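Local structure of ribonucleoside-diphosphate reductase small chain 2 (Saccharomyces cerevisiae, 1JK0) at residues B[40-45]-B[108-113]; B[25-30]-B[232-237]. The protein serves as a small subunit of ribonucleotide reductase, which makes deoxyribonucleotides, and is required for folding of its partner small chain and assembly with the large subunits. All blocks are in the same frame, centred on the assembly; numbering follows the deposited sequence.

Contacts 1 and 2 lie side by side at one end of the helical bundle, on the same side of the chain's centre, with about 12 Å between their centres. Contact 1 is nested within the long loop that contact 2 closes, since 40-45 and 108-113 both fall between 25-30 and 232-237 in sequence. The two also touch: Tyr42 OH of contact 1 is 3.5 Å from Ile26 O of contact 2, and Gln109 CG is 3.5 Å from Leu28 O. Leu27 reaches both Tyr42 and Leu108, so 25-30 is shared ground. Each contact rests on a glutamate carboxylate that takes backbone N-H groups, and both are remote from Tyr131, the predicted active-site residue.

Contact 1. Residues B[40-45]-B[108-113]; sequences IKYHEI and LQNPEG
The ring of Tyr42 lies over the side-chain amide of Asn110 in an offset stack, the two planes 22° apart and Tyr42 CD1 3.8 Å from Asn110 CG. Both residues are helix N-caps, Tyr42 of helix 43-54 and Asn110 of helix 111-138, so the contact joins two helix starts in the ferritin-like helical bundle of the small-chain family. Glu112 comes to the same ring from another direction: its carboxylate stands at the edge, nearly perpendicular to the ring, with OE2 3.4 Å from Tyr42 CD1. A bend at chi2 (97°) swings this carboxylate back to the loop before helix 43-54, where OE1 accepts two backbone bonds. Lys41 N lies 2.9 Å from Glu112 OE1, nearly along the C-O axis. Tyr42 N, 3.0 Å from Glu112 OE1, arrives from well above the carboxylate plane, in a straighter bond of 159°. OE2 forms a salt bridge with Arg34 and takes a longer bond from Asn110 ND2. The carboxylate is therefore gripped at both oxygens, and its buried charge is probably balanced largely by Arg34. Ile45 packs against Glu112 and Gly113, its CG1 3.3 Å from Glu112 CB and the two side chains of Ile45 and Glu112 roughly perpendicular, while Phe226, Leu229 and Leu230 of helix 207-232 also pack on it. At the far end of the tyrosine, a water lies 2.9 Å from Tyr42 OH and donates to Gln109 O, also at 2.9 Å.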
# COMPACT_ATOMS: atom_id res chain seq x y z
N ILE B 40 -8.83 -6.60 -17.88
CA ILE B 40 -9.71 -5.96 -16.91
C ILE B 40 -11.17 -6.40 -16.87
O ILE B 40 -11.85 -6.38 -17.90
CB ILE B 40 -9.68 -4.41 -17.03
CG1 ILE B 40 -8.44 -3.85 -16.35
CG2 ILE B 40 -10.89 -3.79 -16.34
CD1 ILE B 40 -7.28 -3.64 -17.26
N LYS B 41 -11.64 -6.77 -15.68
CA LYS B 41 -13.02 -7.20 -15.52
C LYS B 41 -13.92 -6.06 -15.04
O LYS B 41 -15.13 -6.09 -15.28
CB LYS B 41 -13.13 -8.37 -14.55
CG LYS B 41 -14.49 -9.05 -14.57
CD LYS B 41 -14.66 -10.06 -13.43
CE LYS B 41 -15.89 -10.91 -13.64
NZ LYS B 41 -15.79 -11.80 -14.84
N TYR B 42 -13.34 -5.08 -14.36
CA TYR B 42 -14.11 -3.94 -13.86
C TYR B 42 -13.64 -2.63 -14.47
O TYR B 42 -13.01 -1.79 -13.80
CB TYR B 42 -14.01 -3.85 -12.34
CG TYR B 42 -14.63 -5.04 -11.64
CD1 TYR B 42 -13.86 -6.16 -11.34
CD2 TYR B 42 -15.99 -5.06 -11.32
CE1 TYR B 42 -14.43 -7.29 -10.75
CE2 TYR B 42 -16.57 -6.19 -10.71
CZ TYR B 42 -15.78 -7.30 -10.44
OH TYR B 42 -16.34 -8.44 -9.89
N HIS B 43 -14.01 -2.44 -15.74
CA HIS B 43 -13.63 -1.27 -16.52
C HIS B 43 -13.94 0.06 -15.86
O HIS B 43 -13.13 0.97 -15.87
CB HIS B 43 -14.28 -1.33 -17.89
CG HIS B 43 -13.92 -2.56 -18.67
ND1 HIS B 43 -12.63 -2.85 -19.04
CD2 HIS B 43 -14.68 -3.59 -19.11
CE1 HIS B 43 -12.60 -4.01 -19.67
NE2 HIS B 43 -13.84 -4.48 -19.73
N GLU B 44 -15.13 0.14 -15.29
CA GLU B 44 -15.60 1.34 -14.61
C GLU B 44 -14.74 1.77 -13.43
O GLU B 44 -14.23 2.89 -13.43
CB GLU B 44 -17.05 1.15 -14.15
CG GLU B 44 -17.61 -0.29 -14.30
CD GLU B 44 -16.90 -1.36 -13.46
OE1 GLU B 44 -17.57 -2.10 -12.72
OE2 GLU B 44 -15.67 -1.47 -13.53
N ILE B 45 -14.58 0.91 -12.42
CA ILE B 45 -13.77 1.30 -11.28
C ILE B 45 -12.31 1.52 -11.69
O ILE B 45 -11.64 2.38 -11.13
CB ILE B 45 -13.84 0.30 -10.08
CG1 ILE B 45 -13.25 -1.04 -10.47
CG2 ILE B 45 -15.29 0.08 -9.65
CD1 ILE B 45 -13.50 -2.11 -9.42
N LEU B 108 -14.40 -5.05 -0.96
CA LEU B 108 -14.41 -4.98 -2.41
C LEU B 108 -13.36 -5.96 -2.95
O LEU B 108 -12.17 -5.63 -3.02
CB LEU B 108 -14.08 -3.56 -2.83
CG LEU B 108 -14.32 -3.22 -4.29
CD1 LEU B 108 -15.75 -3.52 -4.70
CD2 LEU B 108 -14.01 -1.76 -4.50
N GLN B 109 -13.80 -7.15 -3.35
CA GLN B 109 -12.90 -8.20 -3.83
C GLN B 109 -12.35 -8.16 -5.27
O GLN B 109 -12.71 -9.01 -6.09
CB GLN B 109 -13.55 -9.57 -3.61
CG GLN B 109 -14.01 -9.83 -2.18
CD GLN B 109 -12.87 -9.94 -1.19
OE1 GLN B 109 -12.10 -10.92 -1.20
NE2 GLN B 109 -12.73 -8.93 -0.34
N ASN B 110 -11.48 -7.21 -5.57
CA ASN B 110 -10.84 -7.14 -6.89
C ASN B 110 -9.70 -6.13 -6.93
O ASN B 110 -9.70 -5.12 -6.22
CB ASN B 110 -11.86 -6.88 -8.00
CG ASN B 110 -12.60 -5.58 -7.84
OD1 ASN B 110 -13.63 -5.53 -7.18
ND2 ASN B 110 -12.08 -4.52 -8.44
N PRO B 111 -8.69 -6.39 -7.79
CA PRO B 111 -7.51 -5.54 -7.96
C PRO B 111 -7.88 -4.12 -8.37
O PRO B 111 -7.24 -3.16 -7.94
CB PRO B 111 -6.73 -6.24 -9.07
CG PRO B 111 -7.35 -7.62 -9.17
CD PRO B 111 -8.78 -7.37 -8.88
N GLU B 112 -8.90 -4.00 -9.20
CA GLU B 112 -9.32 -2.68 -9.66
C GLU B 112 -9.70 -1.81 -8.44
O GLU B 112 -9.06 -0.79 -8.19
CB GLU B 112 -10.49 -2.82 -10.64
CG GLU B 112 -10.14 -3.48 -12.01
CD GLU B 112 -10.46 -4.99 -12.10
OE1 GLU B 112 -10.62 -5.49 -13.24
OE2 GLU B 112 -10.51 -5.68 -11.04
N GLY B 113 -10.70 -2.24 -7.67
CA GLY B 113 -11.14 -1.49 -6.50
C GLY B 113 -10.09 -1.24 -5.43
O GLY B 113 -9.95 -0.12 -4.92
O HOH W 1 -15.28 -8.21 -7.22

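Contact 2. Residues B[25-30]-B[232-237]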
# COMPACT_ATOMS: atom_id res chain seq x y z
N GLU B 25 -23.88 -10.71 -4.87
CA GLU B 25 -23.14 -9.54 -5.34
C GLU B 25 -21.72 -9.94 -5.75
O GLU B 25 -20.88 -10.26 -4.91
CB GLU B 25 -23.07 -8.45 -4.26
CG GLU B 25 -24.42 -7.89 -3.78
CD GLU B 25 -25.24 -7.20 -4.88
OE1 GLU B 25 -24.67 -6.66 -5.85
OE2 GLU B 25 -26.49 -7.19 -4.75
N ILE B 26 -21.49 -9.95 -7.06
CA ILE B 26 -20.20 -10.30 -7.64
C ILE B 26 -19.13 -9.36 -7.13
O ILE B 26 -17.95 -9.71 -7.07
CB ILE B 26 -20.27 -10.20 -9.18
CG1 ILE B 26 -20.42 -8.73 -9.59
CG2 ILE B 26 -21.46 -10.97 -9.72
CD1 ILE B 26 -20.43 -8.50 -11.08
N LEU B 27 -19.56 -8.16 -6.76
CA LEU B 27 -18.69 -7.11 -6.25
C LEU B 27 -18.08 -7.54 -4.92
O LEU B 27 -16.88 -7.44 -4.72
CB LEU B 27 -19.52 -5.84 -6.06
CG LEU B 27 -18.90 -4.49 -6.41
CD1 LEU B 27 -18.41 -4.50 -7.83
CD2 LEU B 27 -19.93 -3.40 -6.21
N LEU B 28 -18.93 -8.02 -4.02
CA LEU B 28 -18.50 -8.46 -2.70
C LEU B 28 -18.04 -9.90 -2.76
O LEU B 28 -17.43 -10.41 -1.83
CB LEU B 28 -19.67 -8.38 -1.72
CG LEU B 28 -20.26 -6.98 -1.60
CD1 LEU B 28 -21.62 -7.08 -0.93
CD2 LEU B 28 -19.30 -6.09 -0.82
N MET B 29 -18.36 -10.54 -3.87
CA MET B 29 -18.01 -11.93 -4.09
C MET B 29 -16.54 -12.11 -4.39
O MET B 29 -15.78 -11.14 -4.50
CB MET B 29 -18.83 -12.49 -5.25
CG MET B 29 -19.59 -13.76 -4.95
SD MET B 29 -20.79 -14.07 -6.26
CE MET B 29 -19.70 -14.74 -7.55
N GLU B 30 -16.14 -13.37 -4.52
CA GLU B 30 -14.76 -13.73 -4.81
C GLU B 30 -14.40 -13.41 -6.26
O GLU B 30 -15.26 -13.17 -7.10
CB GLU B 30 -14.55 -15.22 -4.56
CG GLU B 30 -14.78 -15.66 -3.12
CD GLU B 30 -14.68 -17.16 -2.95
OE1 GLU B 30 -13.71 -17.75 -3.47
OE2 GLU B 30 -15.56 -17.75 -2.28
N ALA B 232 -23.94 1.90 -7.57
CA ALA B 232 -24.59 1.71 -8.85
C ALA B 232 -24.49 0.28 -9.36
O ALA B 232 -25.41 -0.22 -9.99
CB ALA B 232 -24.00 2.66 -9.87
N HIS B 233 -23.38 -0.38 -9.09
CA HIS B 233 -23.21 -1.74 -9.58
C HIS B 233 -23.78 -2.81 -8.65
O HIS B 233 -23.57 -4.00 -8.86
CB HIS B 233 -21.74 -2.00 -9.87
CG HIS B 233 -21.20 -1.14 -10.97
ND1 HIS B 233 -22.01 -0.28 -11.69
CD2 HIS B 233 -19.95 -0.99 -11.47
CE1 HIS B 233 -21.28 0.37 -12.58
NE2 HIS B 233 -20.03 -0.05 -12.47
N LEU B 234 -24.50 -2.38 -7.63
CA LEU B 234 -25.09 -3.32 -6.69
C LEU B 234 -26.42 -3.80 -7.26
O LEU B 234 -27.27 -2.99 -7.65
CB LEU B 234 -25.30 -2.63 -5.35
CG LEU B 234 -24.58 -3.22 -4.13
CD1 LEU B 234 -23.20 -3.76 -4.49
CD2 LEU B 234 -24.49 -2.14 -3.08
N ARG B 235 -26.60 -5.12 -7.30
CA ARG B 235 -27.80 -5.74 -7.83
C ARG B 235 -29.04 -5.55 -6.96
O ARG B 235 -30.17 -5.49 -7.46
CB ARG B 235 -27.56 -7.23 -8.00
CG ARG B 235 -26.57 -7.55 -9.07
CD ARG B 235 -26.16 -8.99 -8.91
NE ARG B 235 -25.33 -9.45 -10.01
CZ ARG B 235 -24.99 -10.71 -10.16
NH1 ARG B 235 -25.40 -11.61 -9.28
NH2 ARG B 235 -24.25 -11.08 -11.19
N THR B 236 -28.81 -5.48 -5.66
CA THR B 236 -29.85 -5.31 -4.67
C THR B 236 -29.64 -3.97 -3.97
O THR B 236 -28.75 -3.83 -3.13
CB THR B 236 -29.76 -6.42 -3.60
OG1 THR B 236 -29.40 -7.65 -4.24
CG2 THR B 236 -31.08 -6.61 -2.89
N LYS B 237 -30.44 -2.97 -4.33
CA LYS B 237 -30.32 -1.66 -3.70
C LYS B 237 -31.18 -1.68 -2.43
O LYS B 237 -32.11 -2.46 -2.32
CB LYS B 237 -30.82 -0.57 -4.64
CG LYS B 237 -30.22 -0.59 -6.04
CD LYS B 237 -28.89 0.13 -6.09
CE LYS B 237 -28.53 0.55 -7.51
NZ LYS B 237 -28.45 -0.62 -8.43
O HOH W 2 -27.08 -6.12 -2.12
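The Glu25 and Arg235 side chains run antiparallel past one another, their carboxylate and guanidinium planes 63° apart, and the charged groups do not meet: Glu25 OE1 stays 5.1 Å from Arg235 NE. The carboxylate instead grips the backbone of the loop after helix 207-232. Glu25 OE1 takes Arg235 N through its syn lone pair at 2.9 Å, in a nearly straight bond of 164°. Glu25 OE2 accepts from Thr236 N and, at 3.0 Å, from Thr236 OG1, and a water links OE2 to Thr236 O. With CG anti to the carbonyl carbon and the chain bent at chi2 (-61°), Glu25 curls toward this loop. Replacing Glu25 by an alanine is likely to leave Arg235 N and both Thr236 donors without their acceptor, and the 232-237 loop less firmly fixed. The extended Arg235 chain brings its guanidinium to Ile26, whose CG2 sits over one face near the rim. Leu27 crosses Leu234 at about a right angle, CD2 to CD1 3.7 Å. The contact thus joins the loop between helices 13-21 and 43-54 to that between helices 207-232 and 240-258: Thr236 rests on Met18 and Ala21 of helix 13-21, while Leu234 packs against Tyr175 and Ala176 of helix 175-188.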